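Local atomic coordinates of putative alpha/beta hydrolase fold protein (Candidatus Nitrososphaera gargensis, PDB entry 5A62), a protein that probably acts as a carboxylesterase-type hydrolase of the alpha/beta hydrolase fold. Residues Glu239-Gln244 with Tyr259-Gly264. Residues are numbered along the deposited sequence; the frame is centred on the assembly and turned at random.
Sequences ELRVLQ and YDILMG
Strand 239-243 and helix 256-272 face each other with no hydrogen bond between segments 239-244 and 259-264; the nearest CA atoms, of Arg241 and Ile261, are 7.8 Å apart. Ile261 bridges that gap with both of its branches. Its CG2, anti to the backbone N, lies 3.8 Å from Arg241 CG, while CD1, at the end of the other branch, comes within 3.8 Å of Leu243 CD2 and also meets Arg241 CB. The Leu243 and Ile261 side chains run antiparallel where their methyl ends meet. CB and CG of Arg241 face the helix; a bend at chi2 (-72°) then carries the guanidinium back along its own strand. There NH1 and NH2 both grip Glu239 OE1, at 3.1 and 2.9 Å, in the guanidinium plane, and NH1 also donates to Leu240 O (2.9 Å) from above the carbonyl plane. Three bonds thus restrain the group's rotation. Strand 239-243 is the edge strand of the sheet within this chain, parallel to and hydrogen-bonded with 212-218, and this helix packs on its face as in other alpha/beta hydrolases; Phe265 also touches Arg241. Between the two segments only carbon atoms meet, the arginine contributing hydrocarbon to the helix while its charge is paired within the strand.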
ATOM      1  N   GLU A 239       5.329  -4.334 -29.184  1.00 13.50           N
ATOM      2  CA  GLU A 239       4.254  -4.590 -30.111  1.00 13.25           C
ATOM      3  C   GLU A 239       2.914  -4.466 -29.400  1.00 14.33           C
ATOM      4  O   GLU A 239       2.624  -5.239 -28.507  1.00 15.90           O
ATOM      5  CB  GLU A 239       4.441  -5.957 -30.719  1.00 15.74           C
ATOM      6  CG  GLU A 239       5.714  -6.070 -31.563  1.00 19.73           C
ATOM      7  CD  GLU A 239       5.646  -5.219 -32.839  1.00 23.17           C
ATOM      8  OE1 GLU A 239       4.520  -5.032 -33.284  1.00 29.95           O
ATOM      9  OE2 GLU A 239       6.677  -4.682 -33.335  1.00 30.77           O
ATOM     10  N   LEU A 240       2.065  -3.522 -29.815  1.00 13.32           N
ATOM     11  CA  LEU A 240       0.796  -3.284 -29.208  1.00 14.48           C
ATOM     12  C   LEU A 240      -0.297  -3.621 -30.159  1.00 14.14           C
ATOM     13  O   LEU A 240      -0.257  -3.197 -31.332  1.00 15.30           O
ATOM     14  CB  LEU A 240       0.711  -1.817 -28.885  1.00 16.16           C
ATOM     15  CG  LEU A 240      -0.630  -1.247 -28.473  1.00 18.14           C
ATOM     16  CD1 LEU A 240      -1.182  -1.851 -27.198  1.00 18.78           C
ATOM     17  CD2 LEU A 240      -0.508   0.257 -28.315  1.00 21.27           C
ATOM     18  N   ARG A 241      -1.338  -4.280 -29.720  1.00 13.71           N
ATOM     19  CA  ARG A 241      -2.510  -4.564 -30.544  1.00 15.23           C
ATOM     20  C   ARG A 241      -3.692  -4.222 -29.726  1.00 15.04           C
ATOM     21  O   ARG A 241      -3.802  -4.531 -28.522  1.00 14.83           O
ATOM     22  CB  ARG A 241      -2.536  -6.042 -30.915  1.00 16.38           C
ATOM     23  CG  ARG A 241      -1.307  -6.590 -31.609  1.00 20.81           C
ATOM     24  CD  ARG A 241      -1.220  -6.079 -33.046  1.00 22.10           C
ATOM     25  NE  ARG A 241      -0.009  -6.597 -33.662  1.00 22.18           N
ATOM     26  CZ  ARG A 241       1.199  -6.063 -33.585  1.00 24.27           C
ATOM     27  NH1 ARG A 241       1.406  -4.912 -32.948  1.00 25.08           N
ATOM     28  NH2 ARG A 241       2.238  -6.680 -34.161  1.00 29.20           N
ATOM     29  N   VAL A 242      -4.642  -3.530 -30.318  1.00 14.64           N
ATOM     30  CA  VAL A 242      -5.865  -3.132 -29.661  1.00 14.83           C
ATOM     31  C   VAL A 242      -7.053  -3.970 -30.108  1.00 14.14           C
ATOM     32  O   VAL A 242      -7.280  -4.132 -31.316  1.00 16.15           O
ATOM     33  CB  VAL A 242      -6.174  -1.615 -29.902  1.00 14.57           C
ATOM     34  CG1 VAL A 242      -7.499  -1.216 -29.270  1.00 14.76           C
ATOM     35  CG2 VAL A 242      -4.996  -0.773 -29.397  1.00 15.20           C
ATOM     36  N   LEU A 243      -7.853  -4.433 -29.187  1.00 13.78           N
ATOM     37  CA  LEU A 243      -9.099  -5.157 -29.438  1.00 13.67           C
ATOM     38  C   LEU A 243     -10.206  -4.162 -29.404  1.00 15.08           C
ATOM     39  O   LEU A 243     -10.639  -3.710 -28.355  1.00 14.65           O
ATOM     40  CB  LEU A 243      -9.322  -6.301 -28.403  1.00 14.96           C
ATOM     41  CG  LEU A 243      -8.285  -7.393 -28.474  1.00 15.18           C
ATOM     42  CD1 LEU A 243      -8.412  -8.231 -27.225  1.00 16.84           C
ATOM     43  CD2 LEU A 243      -8.526  -8.268 -29.719  1.00 20.10           C
ATOM     44  N   GLN A 244     -10.777  -3.888 -30.604  1.00 16.64           N
ATOM     45  CA  GLN A 244     -11.861  -2.923 -30.694  1.00 19.83           C
ATOM     46  C   GLN A 244     -13.102  -3.445 -30.075  1.00 19.82           C
ATOM     47  O   GLN A 244     -13.573  -4.526 -30.408  1.00 21.04           O
ATOM     48  CB  GLN A 244     -12.163  -2.563 -32.171  1.00 21.32           C
ATOM     49  CG  GLN A 244     -11.038  -1.876 -32.884  1.00 22.87           C
ATOM     50  CD  GLN A 244     -10.527  -0.607 -32.191  1.00 20.17           C
ATOM     51  OE1 GLN A 244     -11.290   0.110 -31.615  1.00 28.00           O
ATOM     52  NE2 GLN A 244      -9.271  -0.395 -32.248  1.00 24.54           N
ATOM     53  N   TYR A 259      -7.089 -14.469 -29.301  1.00 14.51           N
ATOM     54  CA  TYR A 259      -6.251 -15.680 -29.434  1.00 15.03           C
ATOM     55  C   TYR A 259      -5.485 -15.728 -30.732  1.00 14.96           C
ATOM     56  O   TYR A 259      -4.401 -16.255 -30.764  1.00 14.63           O
ATOM     57  CB  TYR A 259      -7.038 -16.980 -29.139  1.00 14.48           C
ATOM     58  CG  TYR A 259      -7.712 -16.846 -27.794  1.00 15.76           C
ATOM     59  CD1 TYR A 259      -6.967 -16.903 -26.658  1.00 17.08           C
ATOM     60  CD2 TYR A 259      -9.057 -16.512 -27.691  1.00 16.74           C
ATOM     61  CE1 TYR A 259      -7.549 -16.698 -25.422  1.00 17.32           C
ATOM     62  CE2 TYR A 259      -9.651 -16.318 -26.469  1.00 16.48           C
ATOM     63  CZ  TYR A 259      -8.886 -16.384 -25.335  1.00 18.40           C
ATOM     64  OH  TYR A 259      -9.437 -16.170 -24.077  1.00 21.39           O
ATOM     65  N   ASP A 260      -6.089 -15.198 -31.776  1.00 15.80           N
ATOM     66  CA  ASP A 260      -5.403 -15.038 -33.039  1.00 17.07           C
ATOM     67  C   ASP A 260      -4.177 -14.188 -32.785  1.00 15.75           C
ATOM     68  O   ASP A 260      -3.091 -14.548 -33.174  1.00 16.80           O
ATOM     69  CB  ASP A 260      -6.338 -14.371 -34.042  1.00 18.63           C
ATOM     70  CG  ASP A 260      -7.531 -15.269 -34.442  1.00 23.70           C
ATOM     71  OD1 ASP A 260      -7.510 -16.499 -34.236  1.00 28.27           O
ATOM     72  OD2 ASP A 260      -8.494 -14.665 -34.920  1.00 30.87           O
ATOM     73  N   ILE A 261      -4.337 -13.082 -32.054  1.00 15.09           N
ATOM     74  CA  ILE A 261      -3.213 -12.214 -31.760  1.00 15.19           C
ATOM     75  C   ILE A 261      -2.167 -12.897 -30.864  1.00 14.15           C
ATOM     76  O   ILE A 261      -0.980 -12.910 -31.156  1.00 13.84           O
ATOM     77  CB  ILE A 261      -3.698 -10.914 -31.123  1.00 15.78           C
ATOM     78  CG1 ILE A 261      -4.490 -10.099 -32.160  1.00 16.73           C
ATOM     79  CG2 ILE A 261      -2.526 -10.097 -30.624  1.00 17.78           C
ATOM     80  CD1 ILE A 261      -5.276  -8.990 -31.536  1.00 18.08           C
ATOM     81  N   LEU A 262      -2.647 -13.504 -29.790  1.00 14.26           N
ATOM     82  CA  LEU A 262      -1.755 -14.204 -28.872  1.00 15.08           C
ATOM     83  C   LEU A 262      -0.917 -15.264 -29.571  1.00 14.52           C
ATOM     84  O   LEU A 262       0.309 -15.328 -29.338  1.00 14.90           O
ATOM     85  CB  LEU A 262      -2.610 -14.825 -27.773  1.00 15.82           C
ATOM     86  CG  LEU A 262      -1.818 -15.633 -26.724  1.00 17.35           C
ATOM     87  CD1 LEU A 262      -0.955 -14.686 -25.929  1.00 19.70           C
ATOM     88  CD2 LEU A 262      -2.711 -16.459 -25.800  1.00 20.67           C
ATOM     89  N   MET A 263      -1.564 -16.096 -30.401  1.00 15.19           N
ATOM     90  CA  MET A 263      -0.780 -17.177 -31.013  1.00 16.74           C
ATOM     91  C   MET A 263       0.232 -16.638 -32.036  1.00 16.09           C
ATOM     92  O   MET A 263       1.342 -17.158 -32.180  1.00 18.75           O
ATOM     93  CB  MET A 263      -1.694 -18.265 -31.595  1.00 18.40           C
ATOM     94  CG  MET A 263      -2.636 -18.874 -30.580  1.00 19.17           C
ATOM     95  SD  MET A 263      -1.919 -19.368 -28.975  1.00 23.72           S
ATOM     96  CE  MET A 263      -0.753 -20.574 -29.567  1.00 23.27           C
ATOM     97  N   GLY A 264      -0.115 -15.538 -32.688  1.00 16.30           N
ATOM     98  CA  GLY A 264       0.799 -14.818 -33.494  1.00 16.84           C
ATOM     99  C   GLY A 264       2.049 -14.357 -32.775  1.00 17.40           C
ATOM    100  O   GLY A 264       3.191 -14.512 -33.212  1.00 18.63           O
TER